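Local coordinates for protein spermidine N(1)-acetyltransferase (Thermoplasma acidophilum, PDB 3K9U) that transfers an acetyl group from acetyl coenzyme A to diamines and polyamines such as spermidine, helping protect the cell against polyamine toxicity, at residues S23-Y28 with E35-W40; A29-E34 with H128-V133. All coordinates share one frame; numbering follows the deposited sequence.

Contact 1 joins the two consecutive helices 13-27 and 34-44; contact 2 ties the loop between them to the turn that leads from strand 122-128 into helix 132-139. The two centres lie about 9 Å apart, and the segments interleave along the chain. They also touch directly: CZ3 of W24 packs on CD2 of Y32 at 3.9 Å, and CG2 of T27 meets ND2 of N131 at 3.5 Å. That second meeting takes place at the pantetheine arm of acetyl coenzyme A, which both contacts reach, so helix 13-27 and the turn at N131 hold one stretch of cofactor together. The side chain of N131 is about 6 Å from that of Y138, the probable proton donor.

Contact 1: residues S23-Y28 with E35-W40; sequences SWKWTY and EYIESW. With ACO (acetyl coenzyme *a), chain G.
W24 and W40 lay their indole faces together: the six-membered ring of W24 sits over the five-membered ring of W40, centroids 3.8 Å apart and planes only 17° from parallel. The fit is close, with CZ2 of W24 3.4 Å from CD1 of W40. On the opposite face of W24, CE2 of Y28 lies over the ring centre, so the indole is a flat wedge clamped between Y28, just past the end of its own helix, and W40 of the next. Its rim is met as well. CZ3 of W24 abuts CE2 of Y36 edge to edge at 4.2 Å, and CG1 of I37 lies near the ring plane. These residues form the seam of a helical hairpin near the start of the GNAT fold, where helix 13-27 turns back into helix 34-44; the axes of 23-27 and 35-40 run nearly antiparallel, at 160°, and approach to 10.0 Å. I37 is the bump that fills the hollow beside W24. Its CG1 is anti to the carbonyl carbon (chi1 -66°), and the extended chain beyond sends CD1 to within 3.8 Å of the backbone O of Y28. Its second branch, CG2, rests against CG of K25 at 3.9 Å; a beta-branched residue suits a place that must fill two directions at once, while the lysine lends only the base of its long chain. An alanine in place of W40 would probably leave that face of the W24 indole without its stacking partner and open a gap between the helices. The other side of helix 13-27 serves acetyl coenzyme A. CZ3 of W26 approaches C7P of the pantetheine edge-on at 3.6 Å, and NE1 of W26 is hydrogen-bonded to E97 O of the second subunit. CG2 of T27 lies 3.3 Å from the cofactor's O5P, while the hydroxyl of Y28 is hydrogen-bonded to that of Y93.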
loop_
_atom_site.group_PDB
_atom_site.type_symbol
_atom_site.label_atom_id
_atom_site.label_comp_id
_atom_site.label_asym_id
_atom_site.label_seq_id
_atom_site.Cartn_x
_atom_site.Cartn_y
_atom_site.Cartn_z
ATOM N N SER A 23 0.837 -1.992 -11.128
ATOM C CA SER A 23 0.189 -0.766 -10.676
ATOM C C SER A 23 -1.224 -0.638 -11.270
ATOM O O SER A 23 -2.167 -0.280 -10.567
ATOM C CB SER A 23 1.053 0.438 -11.004
ATOM O OG SER A 23 0.653 1.558 -10.244
ATOM N N TRP A 24 -1.380 -0.977 -12.537
ATOM C CA TRP A 24 -2.685 -0.832 -13.187
ATOM C C TRP A 24 -3.678 -1.817 -12.567
ATOM O O TRP A 24 -4.815 -1.455 -12.301
ATOM C CB TRP A 24 -2.591 -1.056 -14.720
ATOM C CG TRP A 24 -2.602 0.195 -15.515
ATOM C CD1 TRP A 24 -1.596 1.117 -15.610
ATOM C CD2 TRP A 24 -3.684 0.697 -16.313
ATOM N NE1 TRP A 24 -1.992 2.170 -16.417
ATOM C CE2 TRP A 24 -3.269 1.934 -16.856
ATOM C CE3 TRP A 24 -4.973 0.228 -16.608
ATOM C CZ2 TRP A 24 -4.096 2.701 -17.704
ATOM C CZ3 TRP A 24 -5.807 0.996 -17.443
ATOM C CH2 TRP A 24 -5.364 2.213 -17.981
ATOM N N LYS A 25 -3.252 -3.057 -12.321
ATOM C CA LYS A 25 -4.188 -4.071 -11.788
ATOM C C LYS A 25 -4.669 -3.686 -10.388
ATOM O O LYS A 25 -5.835 -3.932 -10.007
ATOM C CB LYS A 25 -3.566 -5.470 -11.755
ATOM C CG LYS A 25 -3.395 -6.132 -13.124
ATOM C CD LYS A 25 -2.793 -7.507 -12.924
ATOM C CE LYS A 25 -2.791 -8.339 -14.173
ATOM N NZ LYS A 25 -1.906 -9.544 -14.004
ATOM N N TRP A 26 -3.758 -3.094 -9.626
ATOM C CA TRP A 26 -4.071 -2.660 -8.271
ATOM C C TRP A 26 -4.887 -1.348 -8.279
ATOM O O TRP A 26 -5.934 -1.305 -7.679
ATOM C CB TRP A 26 -2.797 -2.472 -7.471
ATOM C CG TRP A 26 -3.034 -1.934 -6.063
ATOM C CD1 TRP A 26 -3.483 -2.646 -4.975
ATOM C CD2 TRP A 26 -2.826 -0.591 -5.595
ATOM N NE1 TRP A 26 -3.538 -1.828 -3.861
ATOM C CE2 TRP A 26 -3.168 -0.563 -4.223
ATOM C CE3 TRP A 26 -2.359 0.584 -6.192
ATOM C CZ2 TRP A 26 -3.043 0.580 -3.446
ATOM C CZ3 TRP A 26 -2.256 1.742 -5.407
ATOM C CH2 TRP A 26 -2.596 1.715 -4.051
ATOM N N THR A 27 -4.416 -0.310 -8.972
ATOM C CA THR A 27 -5.099 0.997 -8.983
ATOM C C THR A 27 -6.494 0.990 -9.595
ATOM O O THR A 27 -7.361 1.712 -9.166
ATOM C CB THR A 27 -4.343 2.038 -9.814
ATOM O OG1 THR A 27 -2.930 1.921 -9.592
ATOM C CG2 THR A 27 -4.815 3.446 -9.422
ATOM N N TYR A 28 -6.707 0.188 -10.631
ATOM C CA TYR A 28 -7.976 0.220 -11.328
ATOM C C TYR A 28 -8.871 -0.989 -11.017
ATOM O O TYR A 28 -9.848 -1.247 -11.724
ATOM C CB TYR A 28 -7.697 0.370 -12.817
ATOM C CG TYR A 28 -6.961 1.663 -13.160
ATOM C CD1 TYR A 28 -7.624 2.865 -13.171
ATOM C CD2 TYR A 28 -5.619 1.661 -13.530
ATOM C CE1 TYR A 28 -6.976 4.058 -13.492
ATOM C CE2 TYR A 28 -4.946 2.860 -13.848
ATOM C CZ TYR A 28 -5.647 4.055 -13.821
ATOM O OH TYR A 28 -5.035 5.245 -14.123
ATOM N N GLU A 35 -10.478 -7.415 -18.271
ATOM C CA GLU A 35 -10.107 -7.515 -19.667
ATOM C C GLU A 35 -9.544 -6.183 -20.198
ATOM O O GLU A 35 -8.538 -6.177 -20.936
ATOM C CB GLU A 35 -11.293 -7.953 -20.529
ATOM C CG GLU A 35 -11.874 -9.306 -20.153
ATOM C CD GLU A 35 -13.218 -9.226 -19.394
ATOM O OE1 GLU A 35 -13.454 -8.270 -18.632
ATOM O OE2 GLU A 35 -14.044 -10.129 -19.583
ATOM N N TYR A 36 -10.224 -5.081 -19.852
ATOM C CA TYR A 36 -9.785 -3.738 -20.220
ATOM C C TYR A 36 -8.350 -3.518 -19.762
ATOM O O TYR A 36 -7.517 -3.024 -20.505
ATOM C CB TYR A 36 -10.690 -2.670 -19.578
ATOM C CG TYR A 36 -10.429 -1.261 -20.073
ATOM C CD1 TYR A 36 -11.155 -0.723 -21.130
ATOM C CD2 TYR A 36 -9.448 -0.479 -19.495
ATOM C CE1 TYR A 36 -10.929 0.596 -21.587
ATOM C CE2 TYR A 36 -9.196 0.829 -19.946
ATOM C CZ TYR A 36 -9.948 1.360 -20.985
ATOM O OH TYR A 36 -9.678 2.633 -21.415
ATOM N N ILE A 37 -8.083 -3.899 -18.516
ATOM C CA ILE A 37 -6.757 -3.721 -17.899
ATOM C C ILE A 37 -5.707 -4.541 -18.645
ATOM O O ILE A 37 -4.650 -4.001 -18.966
ATOM C CB ILE A 37 -6.767 -4.067 -16.372
ATOM C CG1 ILE A 37 -7.643 -3.052 -15.616
ATOM C CG2 ILE A 37 -5.345 -4.088 -15.822
ATOM C CD1 ILE A 37 -7.977 -3.406 -14.173
ATOM N N GLU A 38 -6.009 -5.808 -18.950
ATOM C CA GLU A 38 -5.065 -6.669 -19.673
ATOM C C GLU A 38 -4.860 -6.181 -21.113
ATOM O O GLU A 38 -3.745 -6.191 -21.605
ATOM C CB GLU A 38 -5.501 -8.140 -19.682
ATOM C CG GLU A 38 -4.335 -9.174 -19.987
ATOM C CD GLU A 38 -4.198 -9.625 -21.483
ATOM O OE1 GLU A 38 -5.144 -9.440 -22.284
ATOM O OE2 GLU A 38 -3.141 -10.201 -21.871
ATOM N N SER A 39 -5.922 -5.739 -21.780
ATOM C CA SER A 39 -5.768 -5.175 -23.121
ATOM C C SER A 39 -4.904 -3.928 -23.067
ATOM O O SER A 39 -4.006 -3.745 -23.901
ATOM C CB SER A 39 -7.120 -4.883 -23.788
ATOM O OG SER A 39 -7.792 -6.105 -24.148
ATOM N N TRP A 40 -5.124 -3.098 -22.064
ATOM C CA TRP A 40 -4.325 -1.893 -21.931
ATOM C C TRP A 40 -2.815 -2.227 -21.737
ATOM O O TRP A 40 -1.966 -1.688 -22.456
ATOM C CB TRP A 40 -4.857 -1.007 -20.818
ATOM C CG TRP A 40 -4.221 0.358 -20.816
ATOM C CD1 TRP A 40 -3.018 0.704 -20.265
ATOM C CD2 TRP A 40 -4.760 1.549 -21.383
ATOM N NE1 TRP A 40 -2.780 2.043 -20.445
ATOM C CE2 TRP A 40 -3.831 2.588 -21.133
ATOM C CE3 TRP A 40 -5.953 1.849 -22.064
ATOM C CZ2 TRP A 40 -4.049 3.913 -21.554
ATOM C CZ3 TRP A 40 -6.178 3.170 -22.477
ATOM C CH2 TRP A 40 -5.222 4.188 -22.216
HETATM N N1A ACO G . -3.745 4.052 -0.388
HETATM C C2A ACO G . -4.533 5.154 -0.373
HETATM N N3A ACO G . -4.066 6.380 -0.670
HETATM C C4A ACO G . -2.787 6.575 -1.039
HETATM C C5A ACO G . -1.913 5.405 -1.071
HETATM C C6A ACO G . -2.473 4.088 -0.730
HETATM N N6A ACO G . -1.717 2.962 -0.731
HETATM N N7A ACO G . -0.721 5.835 -1.444
HETATM C C8A ACO G . -0.812 7.163 -1.622
HETATM N N9A ACO G . -2.054 7.620 -1.406
HETATM C C1B ACO G . -2.445 9.064 -1.503
HETATM C C2B ACO G . -3.095 9.634 -0.240
HETATM O O2B ACO G . -3.957 10.761 -0.548
HETATM C C3B ACO G . -1.936 10.111 0.586
HETATM O O3B ACO G . -2.332 11.142 1.510
HETATM P P3B ACO G . -2.704 10.668 3.028
HETATM O O7A ACO G . -1.372 10.459 3.626
HETATM O O8A ACO G . -3.523 9.397 2.837
HETATM O O9A ACO G . -3.494 11.877 3.499
HETATM C C4B ACO G . -0.901 10.517 -0.448
HETATM O O4B ACO G . -1.279 9.875 -1.674
HETATM C C5B ACO G . 0.511 10.111 -0.086
HETATM O O5B ACO G . 1.483 10.866 -0.825
HETATM P P1A ACO G . 2.796 10.160 -1.436
HETATM O O1A ACO G . 3.408 9.212 -0.415
HETATM O O2A ACO G . 3.680 11.205 -2.062
HETATM O O3A ACO G . 2.082 9.292 -2.609
HETATM P P2A ACO G . 2.840 8.108 -3.425
HETATM O O4A ACO G . 2.083 6.838 -3.115
HETATM O O5A ACO G . 4.350 8.194 -3.231
HETATM O O6A ACO G . 2.549 8.507 -4.935
HETATM C CBP ACO G . 0.863 7.867 -6.497
HETATM C CCP ACO G . 1.236 8.827 -5.382
HETATM C CDP ACO G . -0.501 8.236 -7.048
HETATM C CEP ACO G . 1.901 8.046 -7.602
HETATM C CAP ACO G . 0.886 6.405 -5.992
HETATM O OAP ACO G . 0.041 6.222 -4.848
HETATM C C9P ACO G . 0.497 5.400 -7.039
HETATM O O9P ACO G . 1.324 5.029 -7.852
HETATM N N8P ACO G . -0.751 4.995 -7.029
HETATM C C7P ACO G . -1.322 4.095 -8.006
HETATM C C6P ACO G . -1.282 4.595 -9.441
HETATM C C5P ACO G . -1.979 5.917 -9.679
HETATM O O5P ACO G . -3.068 6.182 -9.191
HETATM N N4P ACO G . -1.356 6.763 -10.503
HETATM C C3P ACO G . -1.965 8.021 -10.930
HETATM C C2P ACO G . -2.728 7.811 -12.229
HETATM S S1P ACO G . -3.256 9.334 -12.955
HETATM C C ACO G . -2.037 9.703 -14.069
HETATM O O ACO G . -1.151 8.879 -14.261
HETATM C CH3 ACO G . -2.054 11.009 -14.842
#

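Contact 2: residues A29-E34 with H128-V133; sequences AGIYSE and HRQNSV. With ACO (acetyl coenzyme *a), chain G.
This is a van der Waals and ring-packing contact in which I31 and Y32, from the loop joining helices 13-27 and 34-44, press on H128, which ends strand 122-128, and Q130 of the type I turn that H128 begins. The edge of the H128 imidazole points at the face of Y32 in an offset edge-to-face pair, planes at 87°, bringing CD2 of H128 to 3.3 Å from OH of Y32. CG2 of I31 occupies the corner between the two rings: it makes a CH-pi contact 3.5 Å from the H128 centroid and also lies over the centre of the Y32 ring. A chi1 of -65° sets CG1 of I31 beside the backbone N, and that branch carries CD1 to 3.7 Å from O of Q130. The rotation of the imidazole is fixed because ND1 of H128 accepts N-H of Q130, in the ring plane, at 3.0 Å. The same turn ends at N131, an asparagine able to act both ways: OD1 caps N of G134, and ND2 donates to O5P of acetyl coenzyme A at 2.8 Å and 172°, a bond to the pantetheine arm at the head of helix 132-139 that belongs to the GNAT cofactor site.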
loop_
_atom_site.group_PDB
_atom_site.type_symbol
_atom_site.label_atom_id
_atom_site.label_comp_id
_atom_site.label_asym_id
_atom_site.label_seq_id
_atom_site.Cartn_x
_atom_site.Cartn_y
_atom_site.Cartn_z
ATOM N N ALA A 29 -8.545 -1.723 -9.962
ATOM C CA ALA A 29 -9.341 -2.905 -9.595
ATOM C C ALA A 29 -10.849 -2.605 -9.458
ATOM O O ALA A 29 -11.687 -3.367 -9.964
ATOM C CB ALA A 29 -8.814 -3.586 -8.289
ATOM N N GLY A 30 -11.231 -1.523 -8.808
ATOM C CA GLY A 30 -12.695 -1.281 -8.722
ATOM C C GLY A 30 -13.340 -0.550 -9.916
ATOM O O GLY A 30 -14.539 -0.238 -9.869
ATOM N N ILE A 31 -12.567 -0.298 -10.976
ATOM C CA ILE A 31 -12.851 0.811 -11.910
ATOM C C ILE A 31 -13.021 0.314 -13.349
ATOM O O ILE A 31 -14.043 0.560 -13.964
ATOM C CB ILE A 31 -11.720 1.868 -11.846
ATOM C CG1 ILE A 31 -11.688 2.528 -10.461
ATOM C CG2 ILE A 31 -11.878 2.923 -12.919
ATOM C CD1 ILE A 31 -10.413 3.304 -10.166
ATOM N N TYR A 32 -12.003 -0.366 -13.866
ATOM C CA TYR A 32 -12.068 -1.023 -15.169
ATOM C C TYR A 32 -12.195 -2.524 -14.950
ATOM O O TYR A 32 -11.813 -3.037 -13.916
ATOM C CB TYR A 32 -10.792 -0.770 -15.979
ATOM C CG TYR A 32 -10.563 0.670 -16.333
ATOM C CD1 TYR A 32 -11.517 1.387 -17.042
ATOM C CD2 TYR A 32 -9.385 1.318 -15.958
ATOM C CE1 TYR A 32 -11.311 2.711 -17.355
ATOM C CE2 TYR A 32 -9.169 2.627 -16.271
ATOM C CZ TYR A 32 -10.129 3.324 -16.969
ATOM O OH TYR A 32 -9.906 4.633 -17.285
ATOM N N SER A 33 -12.727 -3.216 -15.942
ATOM C CA SER A 33 -12.818 -4.672 -15.928
ATOM C C SER A 33 -11.414 -5.269 -16.089
ATOM O O SER A 33 -10.486 -4.607 -16.588
ATOM C CB SER A 33 -13.664 -5.118 -17.111
ATOM O OG SER A 33 -13.107 -4.571 -18.300
ATOM N N GLU A 34 -11.263 -6.509 -15.654
ATOM C CA GLU A 34 -10.031 -7.250 -15.877
ATOM C C GLU A 34 -9.559 -7.244 -17.328
ATOM O O GLU A 34 -8.362 -7.094 -17.579
ATOM C CB GLU A 34 -10.166 -8.697 -15.404
ATOM C CG GLU A 34 -9.346 -8.979 -14.141
ATOM C CD GLU A 34 -10.067 -9.892 -13.181
ATOM O OE1 GLU A 34 -10.562 -10.955 -13.651
ATOM O OE2 GLU A 34 -10.122 -9.535 -11.970
ATOM N N HIS A 128 -8.711 9.555 -13.605
ATOM C CA HIS A 128 -10.051 8.956 -13.510
ATOM C C HIS A 128 -10.689 9.387 -12.170
ATOM O O HIS A 128 -10.057 9.328 -11.127
ATOM C CB HIS A 128 -9.971 7.425 -13.571
ATOM C CG HIS A 128 -11.282 6.753 -13.866
ATOM N ND1 HIS A 128 -12.320 6.722 -12.967
ATOM C CD2 HIS A 128 -11.704 6.056 -14.951
ATOM C CE1 HIS A 128 -13.339 6.061 -13.487
ATOM N NE2 HIS A 128 -12.993 5.650 -14.694
ATOM N N ARG A 129 -11.938 9.809 -12.228
ATOM C CA ARG A 129 -12.665 10.289 -11.057
ATOM C C ARG A 129 -12.835 9.264 -9.944
ATOM O O ARG A 129 -12.968 9.656 -8.806
ATOM C CB ARG A 129 -14.033 10.818 -11.484
ATOM C CG ARG A 129 -15.034 9.708 -11.861
ATOM C CD ARG A 129 -15.910 10.130 -13.042
ATOM N NE ARG A 129 -16.924 11.113 -12.693
ATOM C CZ ARG A 129 -17.326 12.120 -13.474
ATOM N NH1 ARG A 129 -18.278 12.951 -13.028
ATOM N NH2 ARG A 129 -16.784 12.328 -14.677
ATOM N N GLN A 130 -12.831 7.961 -10.244
ATOM C CA GLN A 130 -12.874 6.973 -9.145
ATOM C C GLN A 130 -11.498 6.585 -8.610
ATOM O O GLN A 130 -11.400 5.811 -7.674
ATOM C CB GLN A 130 -13.632 5.703 -9.531
ATOM C CG GLN A 130 -15.060 5.925 -9.987
ATOM C CD GLN A 130 -15.662 4.629 -10.470
ATOM O OE1 GLN A 130 -16.029 4.492 -11.640
ATOM N NE2 GLN A 130 -15.715 3.643 -9.573
ATOM N N ASN A 131 -10.432 7.088 -9.214
ATOM C CA ASN A 131 -9.109 6.779 -8.699
ATOM C C ASN A 131 -8.843 7.777 -7.565
ATOM O O ASN A 131 -8.200 8.816 -7.732
ATOM C CB ASN A 131 -8.039 6.832 -9.784
ATOM C CG ASN A 131 -6.645 6.576 -9.247
ATOM O OD1 ASN A 131 -6.486 6.238 -8.077
ATOM N ND2 ASN A 131 -5.612 6.778 -10.099
ATOM N N SER A 132 -9.378 7.422 -6.424
ATOM C CA SER A 132 -9.260 8.199 -5.185
ATOM C C SER A 132 -7.789 8.366 -4.748
ATOM O O SER A 132 -7.402 9.416 -4.223
ATOM C CB SER A 132 -10.050 7.455 -4.099
ATOM O OG SER A 132 -10.371 8.315 -3.047
ATOM N N VAL A 133 -6.988 7.323 -4.957
ATOM C CA VAL A 133 -5.547 7.306 -4.609
ATOM C C VAL A 133 -4.758 8.373 -5.389
ATOM O O VAL A 133 -4.117 9.240 -4.822
ATOM C CB VAL A 133 -4.926 5.876 -4.891
ATOM C CG1 VAL A 133 -3.420 5.875 -4.659
ATOM C CG2 VAL A 133 -5.641 4.747 -4.010
HETATM N N1A ACO G . -3.745 4.052 -0.388
HETATM C C2A ACO G . -4.533 5.154 -0.373
HETATM N N3A ACO G . -4.066 6.380 -0.670
HETATM C C4A ACO G . -2.787 6.575 -1.039
HETATM C C5A ACO G . -1.913 5.405 -1.071
HETATM C C6A ACO G . -2.473 4.088 -0.730
HETATM N N6A ACO G . -1.717 2.962 -0.731
HETATM N N7A ACO G . -0.721 5.835 -1.444
HETATM C C8A ACO G . -0.812 7.163 -1.622
HETATM N N9A ACO G . -2.054 7.620 -1.406
HETATM C C1B ACO G . -2.445 9.064 -1.503
HETATM C C2B ACO G . -3.095 9.634 -0.240
HETATM O O2B ACO G . -3.957 10.761 -0.548
HETATM C C3B ACO G . -1.936 10.111 0.586
HETATM O O3B ACO G . -2.332 11.142 1.510
HETATM P P3B ACO G . -2.704 10.668 3.028
HETATM O O7A ACO G . -1.372 10.459 3.626
HETATM O O8A ACO G . -3.523 9.397 2.837
HETATM O O9A ACO G . -3.494 11.877 3.499
HETATM C C4B ACO G . -0.901 10.517 -0.448
HETATM O O4B ACO G . -1.279 9.875 -1.674
HETATM C C5B ACO G . 0.511 10.111 -0.086
HETATM O O5B ACO G . 1.483 10.866 -0.825
HETATM P P1A ACO G . 2.796 10.160 -1.436
HETATM O O1A ACO G . 3.408 9.212 -0.415
HETATM O O2A ACO G . 3.680 11.205 -2.062
HETATM O O3A ACO G . 2.082 9.292 -2.609
HETATM P P2A ACO G . 2.840 8.108 -3.425
HETATM O O4A ACO G . 2.083 6.838 -3.115
HETATM O O5A ACO G . 4.350 8.194 -3.231
HETATM O O6A ACO G . 2.549 8.507 -4.935
HETATM C CBP ACO G . 0.863 7.867 -6.497
HETATM C CCP ACO G . 1.236 8.827 -5.382
HETATM C CDP ACO G . -0.501 8.236 -7.048
HETATM C CEP ACO G . 1.901 8.046 -7.602
HETATM C CAP ACO G . 0.886 6.405 -5.992
HETATM O OAP ACO G . 0.041 6.222 -4.848
HETATM C C9P ACO G . 0.497 5.400 -7.039
HETATM O O9P ACO G . 1.324 5.029 -7.852
HETATM N N8P ACO G . -0.751 4.995 -7.029
HETATM C C7P ACO G . -1.322 4.095 -8.006
HETATM C C6P ACO G . -1.282 4.595 -9.441
HETATM C C5P ACO G . -1.979 5.917 -9.679
HETATM O O5P ACO G . -3.068 6.182 -9.191
HETATM N N4P ACO G . -1.356 6.763 -10.503
HETATM C C3P ACO G . -1.965 8.021 -10.930
HETATM C C2P ACO G . -2.728 7.811 -12.229
HETATM S S1P ACO G . -3.256 9.334 -12.955
HETATM C C ACO G . -2.037 9.703 -14.069
HETATM O O ACO G . -1.151 8.879 -14.261
HETATM C CH3 ACO G . -2.054 11.009 -14.842
#